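Local coordinates for cobalamin biosynthesis precorrin-6Y methylase (CbiE) (Archaeoglobus fulgidus, PDB 2BB3), which probably transfers a methyl group from S-adenosylmethionine to a precorrin intermediate in adenosylcobalamin biosynthesis, at residues E45-I50 against E90-S95. Residues are numbered along the deposited sequence; the frame is centred on the assembly and turned at random. Where two conformers were deposited one is given.
Sequences ERAEVI and EVAVIS
Two consecutive amides grip the carbonyl oxygen of Glu-90: Glu-48 N reaches Glu-90 O at 2.8 Å, tilted 25° from the carbonyl plane, while Val-49 N approaches the same oxygen at 3.2 Å, nearly in line with the C=O. The chain leaves helix 38-46 at Ala-47 and, past Glu-48, enters strand 49-52. The Glu-48 side chain returns the link. Its CG stands beside the backbone N and the chain runs extended from there, so that OE2 accepts Glu-90 N at 3.2 Å; this N-H arrives from above the carboxylate plane, 83° out of it. Placing an alanine at Glu-48 would probably leave Glu-90 N without this acceptor and uncover the flank of Glu-90. The two carboxylates are turned 76° against each other, and Glu-48 OE2 lies 3.5 Å from Glu-90 OE2, a probably unfavourable closeness of like charges that a weak, long ion pair of Glu-48 with Arg-89 may partly offset.

Beyond Glu-48, Val-49 pairs with Val-91 and Ile-50 with Ala-92 as parallel bridges, and Ala-92 N donates to Val-49 O at 3.1 Å. These are neighbouring strands of the five-stranded parallel sheet of the tetrapyrrole methylase fold, in which 91-95 also borders strand 23-28. On the face turned to helix 76-88, Val-49 CG1 presses on Val-91 CG2 at 3.3 Å, tighter than usual for carbons, the two side chains lying alongside. On the other face, the loop residue Ala-47 sets its CB 3.7 Å from Ala-92 CB, and Ile-50 CG2 meets Ile-94 CD1 at 3.6 Å, both isoleucines packing on Leu-57 of helix 54-59.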
ATOM      1  N   GLU A  45     -18.617   1.126 -12.666  0.49 58.87           N
ATOM      2  CA  GLU A  45     -19.485   0.929 -13.830  0.50 60.49           C
ATOM      3  C   GLU A  45     -20.921   0.581 -13.442  0.52 63.20           C
ATOM      4  O   GLU A  45     -21.865   0.886 -14.170  0.39 63.47           O
ATOM      5  CB  GLU A  45     -18.902  -0.207 -14.702  0.47 60.72           C
ATOM      6  CG  GLU A  45     -19.589  -0.452 -16.050  0.65 59.03           C
ATOM      7  CD  GLU A  45     -20.953  -1.123 -15.938  0.56 58.54           C
ATOM      8  OE1 GLU A  45     -21.879  -0.695 -16.660  0.56 57.38           O
ATOM      9  OE2 GLU A  45     -21.095  -2.079 -15.147  0.41 56.78           O
ATOM     10  N   ARG A  46     -21.067  -0.045 -12.282  1.00 64.27           N
ATOM     11  CA  ARG A  46     -22.361  -0.495 -11.771  1.00 66.87           C
ATOM     12  C   ARG A  46     -23.027   0.559 -10.885  1.00 67.17           C
ATOM     13  O   ARG A  46     -24.252   0.623 -10.802  1.00 66.32           O
ATOM     14  CB  ARG A  46     -22.192  -1.780 -10.947  1.00 74.33           C
ATOM     15  CG  ARG A  46     -21.703  -2.991 -11.727  1.00 81.82           C
ATOM     16  CD  ARG A  46     -22.812  -3.602 -12.567  1.00 91.28           C
ATOM     17  NE  ARG A  46     -22.308  -4.618 -13.494  1.00102.53           N
ATOM     18  CZ  ARG A  46     -22.743  -5.875 -13.542  1.00108.89           C
ATOM     19  NH1 ARG A  46     -23.693  -6.286 -12.709  1.00113.42           N
ATOM     20  NH2 ARG A  46     -22.237  -6.722 -14.432  1.00112.69           N
ATOM     21  N   ALA A  47     -22.220   1.376 -10.217  1.00 63.21           N
ATOM     22  CA  ALA A  47     -22.752   2.398  -9.322  1.00 61.48           C
ATOM     23  C   ALA A  47     -23.837   3.260  -9.969  1.00 61.43           C
ATOM     24  O   ALA A  47     -23.808   3.489 -11.175  1.00 62.57           O
ATOM     25  CB  ALA A  47     -21.611   3.291  -8.807  1.00 61.60           C
ATOM     26  N   GLU A  48     -24.802   3.707  -9.160  1.00 60.13           N
ATOM     27  CA  GLU A  48     -25.883   4.575  -9.627  1.00 57.69           C
ATOM     28  C   GLU A  48     -25.495   6.025  -9.360  1.00 55.05           C
ATOM     29  O   GLU A  48     -25.834   6.918 -10.135  1.00 53.76           O
ATOM     30  CB  GLU A  48     -27.198   4.255  -8.916  1.00 59.51           C
ATOM     31  CG  GLU A  48     -27.896   3.002  -9.433  1.00 63.16           C
ATOM     32  CD  GLU A  48     -29.067   2.574  -8.553  1.00 66.78           C
ATOM     33  OE1 GLU A  48     -30.029   3.362  -8.380  1.00 67.52           O
ATOM     34  OE2 GLU A  48     -29.018   1.440  -8.028  1.00 69.42           O
ATOM     35  N   VAL A  49     -24.803   6.254  -8.246  1.00 50.39           N
ATOM     36  CA  VAL A  49     -24.322   7.586  -7.904  1.00 49.25           C
ATOM     37  C   VAL A  49     -22.870   7.461  -7.427  1.00 49.21           C
ATOM     38  O   VAL A  49     -22.525   6.533  -6.694  1.00 49.52           O
ATOM     39  CB  VAL A  49     -25.229   8.285  -6.817  1.00 48.73           C
ATOM     40  CG1 VAL A  49     -25.327   7.435  -5.545  1.00 49.05           C
ATOM     41  CG2 VAL A  49     -24.697   9.679  -6.504  1.00 45.39           C
ATOM     42  N   ILE A  50     -22.020   8.388  -7.850  1.00 46.97           N
ATOM     43  CA  ILE A  50     -20.616   8.354  -7.470  1.00 44.65           C
ATOM     44  C   ILE A  50     -20.200   9.620  -6.722  1.00 44.20           C
ATOM     45  O   ILE A  50     -20.308  10.730  -7.251  1.00 44.75           O
ATOM     46  CB  ILE A  50     -19.720   8.211  -8.734  1.00 46.60           C
ATOM     47  CG1 ILE A  50     -20.113   6.946  -9.502  1.00 47.64           C
ATOM     48  CG2 ILE A  50     -18.250   8.150  -8.345  1.00 45.59           C
ATOM     49  CD1 ILE A  50     -19.375   6.772 -10.816  1.00 49.09           C
ATOM     50  N   GLU A  90     -27.440   2.301  -5.385  1.00 71.12           N
ATOM     51  CA  GLU A  90     -26.072   1.793  -5.373  1.00 68.00           C
ATOM     52  C   GLU A  90     -25.109   2.971  -5.394  1.00 64.25           C
ATOM     53  O   GLU A  90     -25.007   3.706  -6.380  1.00 63.14           O
ATOM     54  CB  GLU A  90     -25.836   0.877  -6.572  1.00 72.39           C
ATOM     55  CG  GLU A  90     -26.560  -0.446  -6.425  1.00 77.28           C
ATOM     56  CD  GLU A  90     -26.849  -1.124  -7.748  1.00 79.81           C
ATOM     57  OE1 GLU A  90     -27.604  -2.123  -7.739  1.00 82.09           O
ATOM     58  OE2 GLU A  90     -26.332  -0.670  -8.794  1.00 81.32           O
ATOM     59  N   VAL A  91     -24.408   3.143  -4.284  1.00 59.13           N
ATOM     60  CA  VAL A  91     -23.483   4.235  -4.121  1.00 55.19           C
ATOM     61  C   VAL A  91     -22.035   3.781  -4.093  1.00 54.12           C
ATOM     62  O   VAL A  91     -21.711   2.699  -3.602  1.00 53.27           O
ATOM     63  CB  VAL A  91     -23.783   4.998  -2.809  1.00 55.87           C
ATOM     64  CG1 VAL A  91     -22.796   6.144  -2.635  1.00 52.35           C
ATOM     65  CG2 VAL A  91     -25.220   5.499  -2.819  1.00 54.17           C
ATOM     66  N   ALA A  92     -21.175   4.622  -4.649  1.00 52.42           N
ATOM     67  CA  ALA A  92     -19.747   4.373  -4.667  1.00 50.16           C
ATOM     68  C   ALA A  92     -19.102   5.689  -4.260  1.00 48.72           C
ATOM     69  O   ALA A  92     -19.533   6.762  -4.685  1.00 49.19           O
ATOM     70  CB  ALA A  92     -19.288   3.972  -6.046  1.00 47.40           C
ATOM     71  N   VAL A  93     -18.099   5.606  -3.403  1.00 45.75           N
ATOM     72  CA  VAL A  93     -17.382   6.778  -2.974  1.00 42.35           C
ATOM     73  C   VAL A  93     -15.972   6.493  -3.430  1.00 42.11           C
ATOM     74  O   VAL A  93     -15.433   5.419  -3.160  1.00 40.80           O
ATOM     75  CB  VAL A  93     -17.397   6.944  -1.441  1.00 43.43           C
ATOM     76  CG1 VAL A  93     -16.632   8.201  -1.041  1.00 42.31           C
ATOM     77  CG2 VAL A  93     -18.832   7.024  -0.930  1.00 43.05           C
ATOM     78  N   ILE A  94     -15.388   7.445  -4.143  1.00 41.20           N
ATOM     79  CA  ILE A  94     -14.039   7.300  -4.633  1.00 39.45           C
ATOM     80  C   ILE A  94     -13.140   8.171  -3.781  1.00 39.33           C
ATOM     81  O   ILE A  94     -13.420   9.344  -3.570  1.00 36.27           O
ATOM     82  CB  ILE A  94     -13.920   7.749  -6.092  1.00 39.17           C
ATOM     83  CG1 ILE A  94     -14.870   6.926  -6.963  1.00 39.03           C
ATOM     84  CG2 ILE A  94     -12.482   7.566  -6.569  1.00 39.18           C
ATOM     85  CD1 ILE A  94     -14.758   7.260  -8.459  1.00 38.92           C
ATOM     86  N   SER A  95     -12.073   7.574  -3.269  1.00 39.28           N
ATOM     87  CA  SER A  95     -11.114   8.283  -2.435  1.00 40.01           C
ATOM     88  C   SER A  95      -9.854   8.412  -3.266  1.00 37.34           C
ATOM     89  O   SER A  95      -9.598   7.558  -4.116  1.00 36.29           O
ATOM     90  CB  SER A  95     -10.812   7.447  -1.181  1.00 42.23           C
ATOM     91  OG  SER A  95      -9.751   7.999  -0.440  1.00 47.88           O
TER